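Local atomic coordinates of putative adenosine kinase (Schistosoma mansoni, PDB entry 3VAS), a protein that probably phosphorylates the 5'-hydroxyl of adenosine with ATP to give AMP, as an adenosine kinase of the ribokinase (pfkB) family. Residues L35-D40 and L76-G81; A41-Y46 and S146-S151; D54-A59 and L214-L219; M64-E69 and S151-L156. All coordinates share one frame; numbering follows the deposited sequence.

Interaction 1 of 4, residues L35-D40 and L76-G81. With ADN (adenosine), chain C.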
# COMPACT_ATOMS: atom_id res chain seq x y z
N LEU A 35 4.71 2.30 12.61
CA LEU A 35 5.09 3.67 12.91
C LEU A 35 6.24 4.08 12.00
O LEU A 35 7.28 3.41 11.98
CB LEU A 35 5.48 3.81 14.38
CG LEU A 35 5.84 5.23 14.82
CD1 LEU A 35 4.59 6.08 14.95
CD2 LEU A 35 6.63 5.22 16.11
N ASP A 36 6.06 5.15 11.25
CA ASP A 36 7.16 5.72 10.45
C ASP A 36 8.04 6.61 11.31
O ASP A 36 7.56 7.47 12.05
CB ASP A 36 6.62 6.51 9.25
CG ASP A 36 6.05 5.61 8.17
OD1 ASP A 36 6.20 4.37 8.27
OD2 ASP A 36 5.46 6.14 7.20
N ILE A 37 9.35 6.39 11.22
CA ILE A 37 10.30 7.25 11.91
C ILE A 37 11.16 7.96 10.86
O ILE A 37 12.11 7.39 10.33
CB ILE A 37 11.17 6.45 12.88
CG1 ILE A 37 10.29 5.59 13.79
CG2 ILE A 37 12.07 7.38 13.70
CD1 ILE A 37 11.06 4.81 14.84
N ILE A 38 10.80 9.20 10.58
CA ILE A 38 11.40 9.95 9.47
C ILE A 38 12.56 10.82 9.94
O ILE A 38 12.39 11.68 10.80
CB ILE A 38 10.34 10.82 8.77
CG1 ILE A 38 9.11 9.97 8.43
CG2 ILE A 38 10.93 11.48 7.53
CD1 ILE A 38 7.95 10.77 7.90
N VAL A 39 13.72 10.58 9.35
CA VAL A 39 14.95 11.24 9.79
C VAL A 39 15.74 11.77 8.60
O VAL A 39 15.79 11.13 7.55
CB VAL A 39 15.83 10.27 10.63
CG1 VAL A 39 15.92 8.90 9.97
CG2 VAL A 39 17.22 10.85 10.87
N ASP A 40 16.33 12.95 8.76
CA ASP A 40 17.32 13.44 7.81
C ASP A 40 18.61 12.64 8.01
O ASP A 40 19.34 12.85 8.99
CB ASP A 40 17.58 14.93 8.01
CG ASP A 40 16.41 15.79 7.56
OD1 ASP A 40 15.66 15.34 6.66
OD2 ASP A 40 16.24 16.90 8.10
N LEU A 76 13.46 14.28 14.58
CA LEU A 76 12.74 13.07 14.21
C LEU A 76 11.25 13.34 14.05
O LEU A 76 10.64 14.01 14.88
CB LEU A 76 12.97 11.96 15.24
CG LEU A 76 14.33 11.27 15.25
CD1 LEU A 76 14.41 10.29 16.41
CD2 LEU A 76 14.58 10.56 13.94
N ASN A 77 10.67 12.82 12.98
CA ASN A 77 9.23 12.92 12.77
C ASN A 77 8.57 11.56 12.92
O ASN A 77 8.84 10.64 12.15
CB ASN A 77 8.92 13.53 11.39
CG ASN A 77 7.43 13.71 11.15
OD1 ASN A 77 6.62 13.67 12.08
ND2 ASN A 77 7.06 13.92 9.89
N TYR A 78 7.71 11.43 13.92
CA TYR A 78 6.98 10.19 14.16
C TYR A 78 5.59 10.33 13.58
O TYR A 78 4.88 11.29 13.89
CB TYR A 78 6.87 9.91 15.66
CG TYR A 78 8.20 9.78 16.37
CD1 TYR A 78 8.90 8.59 16.36
CD2 TYR A 78 8.74 10.85 17.08
CE1 TYR A 78 10.11 8.45 17.02
CE2 TYR A 78 9.95 10.73 17.74
CZ TYR A 78 10.63 9.53 17.71
OH TYR A 78 11.84 9.40 18.36
N ILE A 79 5.19 9.39 12.73
CA ILE A 79 3.88 9.47 12.10
C ILE A 79 3.39 8.08 11.71
O ILE A 79 4.17 7.24 11.28
CB ILE A 79 3.90 10.44 10.88
CG1 ILE A 79 2.50 10.62 10.29
CG2 ILE A 79 4.88 9.96 9.81
CD1 ILE A 79 2.43 11.75 9.26
N ALA A 80 2.09 7.84 11.89
CA ALA A 80 1.50 6.55 11.56
C ALA A 80 1.74 6.18 10.10
O ALA A 80 1.60 7.01 9.20
CB ALA A 80 0.00 6.56 11.86
N GLY A 81 2.13 4.93 9.88
CA GLY A 81 2.42 4.44 8.54
C GLY A 81 1.75 3.11 8.25
O GLY A 81 0.71 2.78 8.83
O5' ADN C . 4.54 3.69 0.88
C5' ADN C . 5.23 4.22 2.02
C4' ADN C . 4.79 3.53 3.29
O4' ADN C . 5.15 2.14 3.24
C3' ADN C . 5.40 4.06 4.59
O3' ADN C . 4.41 4.78 5.33
C2' ADN C . 5.79 2.79 5.38
O2' ADN C . 5.32 2.75 6.71
C1' ADN C . 5.17 1.66 4.55
N9 ADN C . 5.89 0.40 4.60
C8 ADN C . 7.20 0.23 4.49
N7 ADN C . 7.47 -1.22 4.63
C5 ADN C . 6.22 -1.88 4.83
C6 ADN C . 5.90 -3.22 5.03
N6 ADN C . 6.94 -4.21 5.04
N1 ADN C . 4.57 -3.59 5.21
C2 ADN C . 3.58 -2.65 5.19
N3 ADN C . 3.89 -1.33 5.00
C4 ADN C . 5.25 -0.96 4.82
O HOH W 1 3.68 8.16 7.39

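Interaction 2 of 4, residues A41-Y46 and S146-S151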
# COMPACT_ATOMS: atom_id res chain seq x y z
N ALA A 41 18.88 11.73 7.09
CA ALA A 41 19.99 10.80 7.23
C ALA A 41 21.29 11.33 6.64
O ALA A 41 21.28 12.03 5.62
CB ALA A 41 19.64 9.46 6.61
N ASP A 42 22.40 11.00 7.28
CA ASP A 42 23.72 11.32 6.76
C ASP A 42 24.05 10.36 5.62
O ASP A 42 23.50 9.26 5.55
CB ASP A 42 24.78 11.21 7.86
CG ASP A 42 24.37 11.93 9.13
OD1 ASP A 42 24.63 13.15 9.25
OD2 ASP A 42 23.79 11.27 10.03
N ASP A 43 24.96 10.76 4.75
CA ASP A 43 25.28 9.99 3.56
C ASP A 43 25.91 8.63 3.86
O ASP A 43 25.75 7.68 3.09
CB ASP A 43 26.18 10.79 2.62
CG ASP A 43 25.60 12.16 2.29
OD1 ASP A 43 24.65 12.22 1.48
OD2 ASP A 43 26.10 13.16 2.84
N PHE A 44 26.62 8.53 4.99
CA PHE A 44 27.28 7.26 5.33
C PHE A 44 26.27 6.15 5.60
O PHE A 44 26.56 4.98 5.37
CB PHE A 44 28.26 7.42 6.51
CG PHE A 44 27.60 7.62 7.86
CD1 PHE A 44 27.10 6.54 8.58
CD2 PHE A 44 27.52 8.88 8.43
CE1 PHE A 44 26.51 6.71 9.82
CE2 PHE A 44 26.93 9.06 9.68
CZ PHE A 44 26.43 7.98 10.37
N MET A 45 25.09 6.53 6.08
CA MET A 45 24.05 5.58 6.47
C MET A 45 23.66 4.64 5.34
O MET A 45 23.41 3.45 5.57
CB MET A 45 22.81 6.32 6.97
CG MET A 45 23.02 7.11 8.25
SD MET A 45 23.06 6.06 9.71
CE MET A 45 21.41 5.37 9.66
N TYR A 46 23.62 5.16 4.12
CA TYR A 46 23.20 4.37 2.96
C TYR A 46 24.26 3.35 2.57
O TYR A 46 23.93 2.24 2.14
CB TYR A 46 22.84 5.29 1.78
CG TYR A 46 21.75 6.27 2.15
CD1 TYR A 46 20.41 5.94 2.00
CD2 TYR A 46 22.07 7.51 2.68
CE1 TYR A 46 19.41 6.83 2.35
CE2 TYR A 46 21.07 8.41 3.04
CZ TYR A 46 19.75 8.07 2.87
OH TYR A 46 18.76 8.96 3.23
N SER A 146 17.27 12.06 2.51
CA SER A 146 18.35 12.97 2.16
C SER A 146 18.12 13.54 0.77
O SER A 146 17.24 13.09 0.04
CB SER A 146 19.71 12.27 2.24
OG SER A 146 19.79 11.20 1.32
N GLU A 147 18.91 14.55 0.41
CA GLU A 147 18.79 15.15 -0.91
C GLU A 147 19.20 14.15 -1.99
O GLU A 147 18.68 14.17 -3.10
CB GLU A 147 19.66 16.41 -1.00
CG GLU A 147 19.51 17.18 -2.29
CD GLU A 147 20.30 18.47 -2.29
OE1 GLU A 147 20.03 19.33 -1.42
OE2 GLU A 147 21.19 18.62 -3.15
N LYS A 148 20.12 13.25 -1.63
CA LYS A 148 20.61 12.24 -2.56
C LYS A 148 19.66 11.05 -2.69
O LYS A 148 19.34 10.62 -3.79
CB LYS A 148 21.98 11.73 -2.10
CG LYS A 148 23.00 11.51 -3.21
CD LYS A 148 24.00 12.65 -3.26
CE LYS A 148 24.71 12.81 -1.93
NZ LYS A 148 25.55 14.04 -1.87
N LEU A 149 19.20 10.53 -1.55
CA LEU A 149 18.42 9.29 -1.52
C LEU A 149 17.29 9.32 -0.50
O LEU A 149 17.33 10.06 0.48
CB LEU A 149 19.33 8.10 -1.19
CG LEU A 149 20.54 7.78 -2.07
CD1 LEU A 149 21.76 7.54 -1.20
CD2 LEU A 149 20.26 6.57 -2.93
N ARG A 150 16.28 8.49 -0.74
CA ARG A 150 15.31 8.14 0.29
C ARG A 150 15.19 6.62 0.34
O ARG A 150 15.21 5.95 -0.70
CB ARG A 150 13.95 8.82 0.06
CG ARG A 150 13.03 8.12 -0.92
CD ARG A 150 11.62 7.97 -0.35
NE ARG A 150 10.73 7.24 -1.26
CZ ARG A 150 10.64 5.91 -1.31
NH1 ARG A 150 11.38 5.15 -0.51
NH2 ARG A 150 9.80 5.34 -2.16
N SER A 151 15.11 6.07 1.55
CA SER A 151 15.18 4.63 1.72
C SER A 151 14.52 4.20 3.02
O SER A 151 14.59 4.91 4.03
CB SER A 151 16.65 4.18 1.68
OG SER A 151 16.76 2.81 1.35
O HOH W 2 22.67 10.62 0.95

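Interaction 3 of 4, residues D54-A59 and L214-L219. With ADN (adenosine), chain C.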
# COMPACT_ATOMS: atom_id res chain seq x y z
N ASP A 54 14.82 4.95 -3.21
CA ASP A 54 13.39 4.66 -3.33
C ASP A 54 13.03 3.20 -3.03
O ASP A 54 12.06 2.68 -3.56
CB ASP A 54 12.88 5.03 -4.73
CG ASP A 54 12.87 6.52 -4.98
OD1 ASP A 54 13.15 6.94 -6.12
OD2 ASP A 54 12.59 7.28 -4.02
N ASN A 55 13.82 2.56 -2.19
CA ASN A 55 13.63 1.15 -1.92
C ASN A 55 13.19 0.89 -0.48
O ASN A 55 13.25 1.77 0.38
CB ASN A 55 14.91 0.37 -2.22
CG ASN A 55 14.65 -1.11 -2.46
OD1 ASN A 55 13.56 -1.49 -2.89
ND2 ASN A 55 15.65 -1.94 -2.18
N ILE A 56 12.73 -0.33 -0.23
CA ILE A 56 12.42 -0.76 1.12
C ILE A 56 12.97 -2.17 1.34
O ILE A 56 12.86 -3.03 0.47
CB ILE A 56 10.89 -0.68 1.42
CG1 ILE A 56 10.59 -1.04 2.88
CG2 ILE A 56 10.09 -1.53 0.44
CD1 ILE A 56 10.26 -2.51 3.13
N VAL A 57 13.61 -2.39 2.48
CA VAL A 57 14.04 -3.72 2.87
C VAL A 57 13.50 -4.07 4.25
O VAL A 57 13.29 -3.19 5.09
CB VAL A 57 15.59 -3.86 2.85
CG1 VAL A 57 16.12 -3.58 1.46
CG2 VAL A 57 16.24 -2.94 3.87
N LEU A 58 13.27 -5.36 4.47
CA LEU A 58 12.88 -5.84 5.79
C LEU A 58 14.15 -6.03 6.60
O LEU A 58 15.08 -6.71 6.16
CB LEU A 58 12.13 -7.17 5.66
CG LEU A 58 10.83 -7.16 4.85
CD1 LEU A 58 10.21 -8.55 4.79
CD2 LEU A 58 9.83 -6.16 5.43
N ALA A 59 14.19 -5.43 7.79
CA ALA A 59 15.36 -5.51 8.67
C ALA A 59 15.86 -6.93 8.88
O ALA A 59 15.10 -7.83 9.22
CB ALA A 59 15.06 -4.85 10.01
N LEU A 214 1.49 -4.27 -5.89
CA LEU A 214 2.77 -5.00 -5.95
C LEU A 214 3.72 -4.56 -4.83
O LEU A 214 4.57 -5.34 -4.38
CB LEU A 214 3.44 -4.84 -7.33
CG LEU A 214 2.69 -5.36 -8.57
CD1 LEU A 214 3.49 -5.10 -9.85
CD2 LEU A 214 2.35 -6.84 -8.43
N SER A 215 3.57 -3.31 -4.39
CA SER A 215 4.19 -2.80 -3.16
C SER A 215 5.71 -2.58 -3.17
O SER A 215 6.17 -1.51 -2.77
CB SER A 215 3.76 -3.63 -1.95
OG SER A 215 2.36 -3.56 -1.76
N ALA A 216 6.48 -3.58 -3.60
CA ALA A 216 7.94 -3.50 -3.58
C ALA A 216 8.58 -4.59 -4.45
O ALA A 216 8.05 -5.70 -4.55
CB ALA A 216 8.46 -3.61 -2.14
N PRO A 217 9.73 -4.28 -5.07
CA PRO A 217 10.40 -5.25 -5.94
C PRO A 217 10.73 -6.59 -5.27
O PRO A 217 10.60 -7.62 -5.92
CB PRO A 217 11.69 -4.52 -6.34
CG PRO A 217 11.33 -3.07 -6.24
CD PRO A 217 10.43 -2.99 -5.04
N PHE A 218 11.13 -6.58 -4.00
CA PHE A 218 11.52 -7.83 -3.34
C PHE A 218 10.39 -8.86 -3.28
O PHE A 218 10.65 -10.07 -3.27
CB PHE A 218 12.16 -7.60 -1.95
CG PHE A 218 11.17 -7.22 -0.86
CD1 PHE A 218 10.48 -8.20 -0.16
CD2 PHE A 218 10.98 -5.89 -0.51
CE1 PHE A 218 9.59 -7.86 0.86
CE2 PHE A 218 10.09 -5.54 0.51
CZ PHE A 218 9.39 -6.53 1.19
N LEU A 219 9.15 -8.39 -3.28
CA LEU A 219 7.99 -9.28 -3.26
C LEU A 219 7.87 -10.09 -4.54
O LEU A 219 7.65 -11.30 -4.50
CB LEU A 219 6.70 -8.50 -2.99
CG LEU A 219 6.57 -7.93 -1.58
CD1 LEU A 219 5.44 -6.92 -1.52
CD2 LEU A 219 6.37 -9.03 -0.54
O5' ADN C . 4.54 3.69 0.88
C5' ADN C . 5.23 4.22 2.02
C4' ADN C . 4.79 3.53 3.29
O4' ADN C . 5.15 2.14 3.24
C3' ADN C . 5.40 4.06 4.59
O3' ADN C . 4.41 4.78 5.33
C2' ADN C . 5.79 2.79 5.38
O2' ADN C . 5.32 2.75 6.71
C1' ADN C . 5.17 1.66 4.55
N9 ADN C . 5.89 0.40 4.60
C8 ADN C . 7.20 0.23 4.49
N7 ADN C . 7.47 -1.22 4.63
C5 ADN C . 6.22 -1.88 4.83
C6 ADN C . 5.90 -3.22 5.03
N6 ADN C . 6.94 -4.21 5.04
N1 ADN C . 4.57 -3.59 5.21
C2 ADN C . 3.58 -2.65 5.19
N3 ADN C . 3.89 -1.33 5.00
C4 ADN C . 5.25 -0.96 4.82
O HOH W 3 12.57 -4.27 -2.96

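Interaction 4 of 4, residues M64-E69 and S151-L156. With ADN (adenosine), chain C.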
# COMPACT_ATOMS: atom_id res chain seq x y z
N MET A 64 19.80 -3.97 12.39
CA MET A 64 19.14 -3.66 13.66
C MET A 64 19.64 -2.42 14.39
O MET A 64 18.88 -1.77 15.10
CB MET A 64 19.14 -4.87 14.59
CG MET A 64 18.24 -6.00 14.12
SD MET A 64 16.55 -5.47 13.76
CE MET A 64 15.88 -6.99 13.08
N THR A 65 20.92 -2.09 14.21
CA THR A 65 21.48 -0.93 14.91
C THR A 65 20.92 0.40 14.41
O THR A 65 21.04 1.42 15.09
CB THR A 65 23.02 -0.88 14.81
OG1 THR A 65 23.41 -0.97 13.43
CG2 THR A 65 23.65 -2.03 15.60
N ILE A 66 20.28 0.38 13.24
CA ILE A 66 19.78 1.61 12.62
C ILE A 66 18.75 2.32 13.50
O ILE A 66 18.71 3.55 13.54
CB ILE A 66 19.21 1.36 11.19
CG1 ILE A 66 19.18 2.66 10.39
CG2 ILE A 66 17.81 0.73 11.24
CD1 ILE A 66 18.63 2.50 8.99
N TYR A 67 17.95 1.56 14.24
CA TYR A 67 16.90 2.14 15.05
C TYR A 67 17.45 2.90 16.26
O TYR A 67 16.97 3.99 16.58
CB TYR A 67 15.87 1.08 15.46
CG TYR A 67 15.29 0.38 14.25
CD1 TYR A 67 14.37 1.03 13.43
CD2 TYR A 67 15.67 -0.90 13.91
CE1 TYR A 67 13.84 0.41 12.32
CE2 TYR A 67 15.16 -1.53 12.80
CZ TYR A 67 14.24 -0.88 12.00
OH TYR A 67 13.73 -1.51 10.90
N ASP A 68 18.45 2.34 16.92
CA ASP A 68 19.14 3.05 17.99
C ASP A 68 19.91 4.23 17.42
O ASP A 68 20.01 5.29 18.04
CB ASP A 68 20.09 2.12 18.74
CG ASP A 68 19.37 1.13 19.63
OD1 ASP A 68 18.30 1.49 20.17
OD2 ASP A 68 19.87 -0.00 19.79
N GLU A 69 20.46 4.03 16.22
CA GLU A 69 21.30 5.04 15.59
C GLU A 69 20.54 6.31 15.21
O GLU A 69 20.97 7.42 15.54
CB GLU A 69 22.03 4.47 14.38
CG GLU A 69 23.09 5.40 13.81
CD GLU A 69 24.08 4.69 12.90
OE1 GLU A 69 23.77 3.58 12.42
OE2 GLU A 69 25.18 5.25 12.67
N SER A 151 15.11 6.07 1.55
CA SER A 151 15.18 4.63 1.72
C SER A 151 14.52 4.20 3.02
O SER A 151 14.59 4.91 4.03
CB SER A 151 16.65 4.18 1.68
OG SER A 151 16.76 2.81 1.35
N MET A 152 13.88 3.03 3.00
CA MET A 152 13.17 2.53 4.17
C MET A 152 13.72 1.19 4.67
O MET A 152 14.01 0.29 3.88
CB MET A 152 11.68 2.38 3.87
CG MET A 152 10.95 3.71 3.75
SD MET A 152 9.21 3.49 3.35
CE MET A 152 9.32 2.76 1.72
N VAL A 153 13.84 1.08 5.99
CA VAL A 153 14.16 -0.20 6.63
C VAL A 153 13.04 -0.54 7.62
O VAL A 153 12.83 0.16 8.60
CB VAL A 153 15.51 -0.17 7.35
CG1 VAL A 153 15.86 -1.56 7.89
CG2 VAL A 153 16.60 0.34 6.41
N THR A 154 12.34 -1.63 7.34
CA THR A 154 11.14 -1.98 8.09
C THR A 154 11.35 -3.11 9.09
O THR A 154 11.84 -4.18 8.73
CB THR A 154 10.00 -2.39 7.14
OG1 THR A 154 9.70 -1.29 6.28
CG2 THR A 154 8.76 -2.77 7.93
N TYR A 155 10.99 -2.85 10.34
CA TYR A 155 10.92 -3.90 11.36
C TYR A 155 9.45 -4.19 11.63
O TYR A 155 8.76 -3.41 12.28
CB TYR A 155 11.62 -3.46 12.65
CG TYR A 155 11.66 -4.55 13.71
CD1 TYR A 155 12.52 -5.63 13.58
CD2 TYR A 155 10.82 -4.51 14.82
CE1 TYR A 155 12.56 -6.64 14.52
CE2 TYR A 155 10.85 -5.52 15.77
CZ TYR A 155 11.73 -6.58 15.62
OH TYR A 155 11.77 -7.59 16.55
N LEU A 156 8.97 -5.31 11.11
CA LEU A 156 7.55 -5.62 11.13
C LEU A 156 6.98 -5.78 12.54
O LEU A 156 5.83 -5.39 12.79
CB LEU A 156 7.26 -6.86 10.29
CG LEU A 156 7.32 -6.61 8.78
CD1 LEU A 156 7.16 -7.91 7.99
CD2 LEU A 156 6.26 -5.60 8.37
O5' ADN C . 4.54 3.69 0.88
C5' ADN C . 5.23 4.22 2.02
C4' ADN C . 4.79 3.53 3.29
O4' ADN C . 5.15 2.14 3.24
C3' ADN C . 5.40 4.06 4.59
O3' ADN C . 4.41 4.78 5.33
C2' ADN C . 5.79 2.79 5.38
O2' ADN C . 5.32 2.75 6.71
C1' ADN C . 5.17 1.66 4.55
N9 ADN C . 5.89 0.40 4.60
C8 ADN C . 7.20 0.23 4.49
N7 ADN C . 7.47 -1.22 4.63
C5 ADN C . 6.22 -1.88 4.83
C6 ADN C . 5.90 -3.22 5.03
N6 ADN C . 6.94 -4.21 5.04
N1 ADN C . 4.57 -3.59 5.21
C2 ADN C . 3.58 -2.65 5.19
N3 ADN C . 3.89 -1.33 5.00
C4 ADN C . 5.25 -0.96 4.82

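Interaction 1 of 4, residues L35-D40 and L76-G81
The ribose end of the adenosine pocket is built on an antiparallel strand pair, in which D36 faces I79 and G81 follows two residues on. Backbone bonds at two hydrogen-bonded pairs hold the strands in register. D36 N reaches I79 O over 2.8 Å and I79 N returns to D36 O; further along, I38 N meets N77 O almost straight (175°), answered by N77 N to I38 O. The CG of D36 stands anti to its carbonyl carbon (chi1 -72°), which points the carboxylate at the sugar. There its two oxygens divide the diol: ADN O3' donates to D36 OD2 at 2.5 Å, while ADN O2' is modelled a doubtfully short 2.4 Å from D36 OD1. A water gives one hydrogen to D36 OD2 (2.7 Å) and the other to A80 O, tying the carboxylate to the opposite strand. G81 passes beside this group, its CA 3.7 Å from D36 OD2. On the face shared with D36, I38 CD1 rests on I79 CG2 at 3.7 Å. On the other face, I37 lies alongside Y78 with CG2 near CE1 of the ring. Where the pairing ends, V39 CB packs on L76 CD2 (3.6 Å). Strand 138-145 pairs in parallel with the other edge of strand 27-40. A strand-borne aspartate gripping both ribose hydroxyls is a hallmark of nucleoside binding in ribokinase-fold adenosine kinases.

Interaction 2 of 4, residues A41-Y46 and S146-S151
Y46, on helix 44-48, lays its ring against the turn that leads into strand 150-157, and almost every atom of it finds a partner there. Its CG is anti to the carbonyl carbon (chi1 -57°), a setting that sends the ring from the helix toward L149. CB already lies 3.9 Å from L149 CD1, and at CG the same methyl comes to 3.6 Å. It sits over one face of the ring in a CH-pi contact, 22° off the normal, with the leucine side chain running antiparallel to that of the tyrosine. Further out, CE1 touches L149 CB, and S151 CB stands at the ring edge near its plane, 3.9 Å from Y46 CE1. CE2 and CZ draw level with S146 OG. At the tip, Y46 OH lies 3.1 Å from S146 OG and 3.3 Å from L149 O, and it also makes a weak hydrogen bond to L144 O in strand 138-145. S146 turns its hydroxyl back on its own turn, where OG donates to L149 O at 2.8 Å; that carbonyl accepts from S146 N as well. Nearer the surface, a water donates both to D43 OD1 (2.6 Å) and to S146 OG, bridging the segments. D43 OD1 also forms a long salt bridge with K148 NZ, 3.9 Å away. The chemistry is thus graded: a buried aromatic face packed on leucine, a polar cluster around the phenol oxygen, and a loose ion pair with a bridging water toward solvent, where the charge attraction is probably modest.

Interaction 3 of 4, residues D54-A59 and L214-L219
F218 turns its ring toward strand 55-58 and meets I56 obliquely, while L58 crosses it at about a right angle. The phenyl group leaves the backbone with CG between N and the carbonyl carbon (chi1 75°), which brings its outer carbons up to the strand from the first turn of helix 217-222. F218 CD2 lies 3.6 Å from the backbone oxygen I56 O, F218 CE2 approaches I56 CD1, and F218 CZ comes within 4.0 Å of L58 CG. CG2 of I56 packs on A216 CB at 3.7 Å, whereas CD1 is shared between the phenyl ring and the ligand: CG1 extends anti to the backbone N (chi1 -176°) and takes I56 CD1 to 3.4 Å from ADN N7. L58 likewise touches the ring through CG and CD1, and places CD2 3.5 Å from ADN N6, so I56 and L58 each touch both F218 and the adenine. N55 and P217 pass in opposite directions with little contact. A water joins the segments here, giving a hydrogen to N55 OD1 (3.0 Å) and accepting one from F218 N, the amide of the helix's first turn. The contact therefore closes one side of the base pocket with apolar groups. Beside strand 55-58, hydrogen-bonded to it in parallel, runs strand 150-157, with M152 and T154 against I56; P217 packs on helix 241-250, and N190 of helix 189-205 meets both L58 and F218.

Interaction 4 of 4, residues M64-E69 and S151-L156
I66 and V153 form the apolar centre between helix 65-70 and strand 150-157, with I66 CD1 3.9 Å from V153 CG2. The axes of 65-69 and 151-156 run at 109° to each other and come within 10.3 Å, so side chains span the gap. Next to this pair Y67 reaches the strand with its phenol end. The Y67 and Y155 side chains cross at about a right angle, Y67 CZ lying 3.7 Å from Y155 CB, while V153 CG1 approaches the hydroxyl. M64, N-terminal to I66, comes in alongside: its chain bends at chi2 (-52°) and sets CE 3.6 Å from Y155 CE1. The sulfur adds an oblique Met-aromatic contact, 4.9 Å from M64 SD to the centroid of the Y155 ring. The polar edge is slender. Y67 OH donates a weak hydrogen bond of 3.0 Å to V153 O, which lies at the edge of the tyrosine ring, near its plane. On the opposite side of the strand T154 and L156 turn from the helix to the ligand: T154 OG1 stands 2.8 Å from ADN N7, and L156 CD2 is 3.7 Å from ADN N6. The strand thus has one face for the helix and one for adenine. M45 of helix 44-48 and L144 of strand 138-145 also pack on I66. A helix-backed strand lining the nucleoside site belongs to the small lid domain of ribokinase-like kinases.

How the interactions relate
From the N terminus, strand 27-40 opens interaction 1, which closes a short loop when the chain returns as strand 77-81. Before that return, helix 44-48, strand 55-58 and helix 65-70 open interactions 2, 3 and 4. Interaction 2 closes at the turn leading into strand 150-157 and interaction 4 on the strand itself, and they share S151; interaction 3 closes last, at helix 217-222. Interaction 4 is nested inside the loop of interaction 3, while every other pair crosses. M45 touches I66 between interactions 2 and 4, and backbone pairing of 55-59 with 152-154 joins interactions 3 and 4. Interactions 1, 3 and 4 meet around adenosine, approaching it at ribose and base.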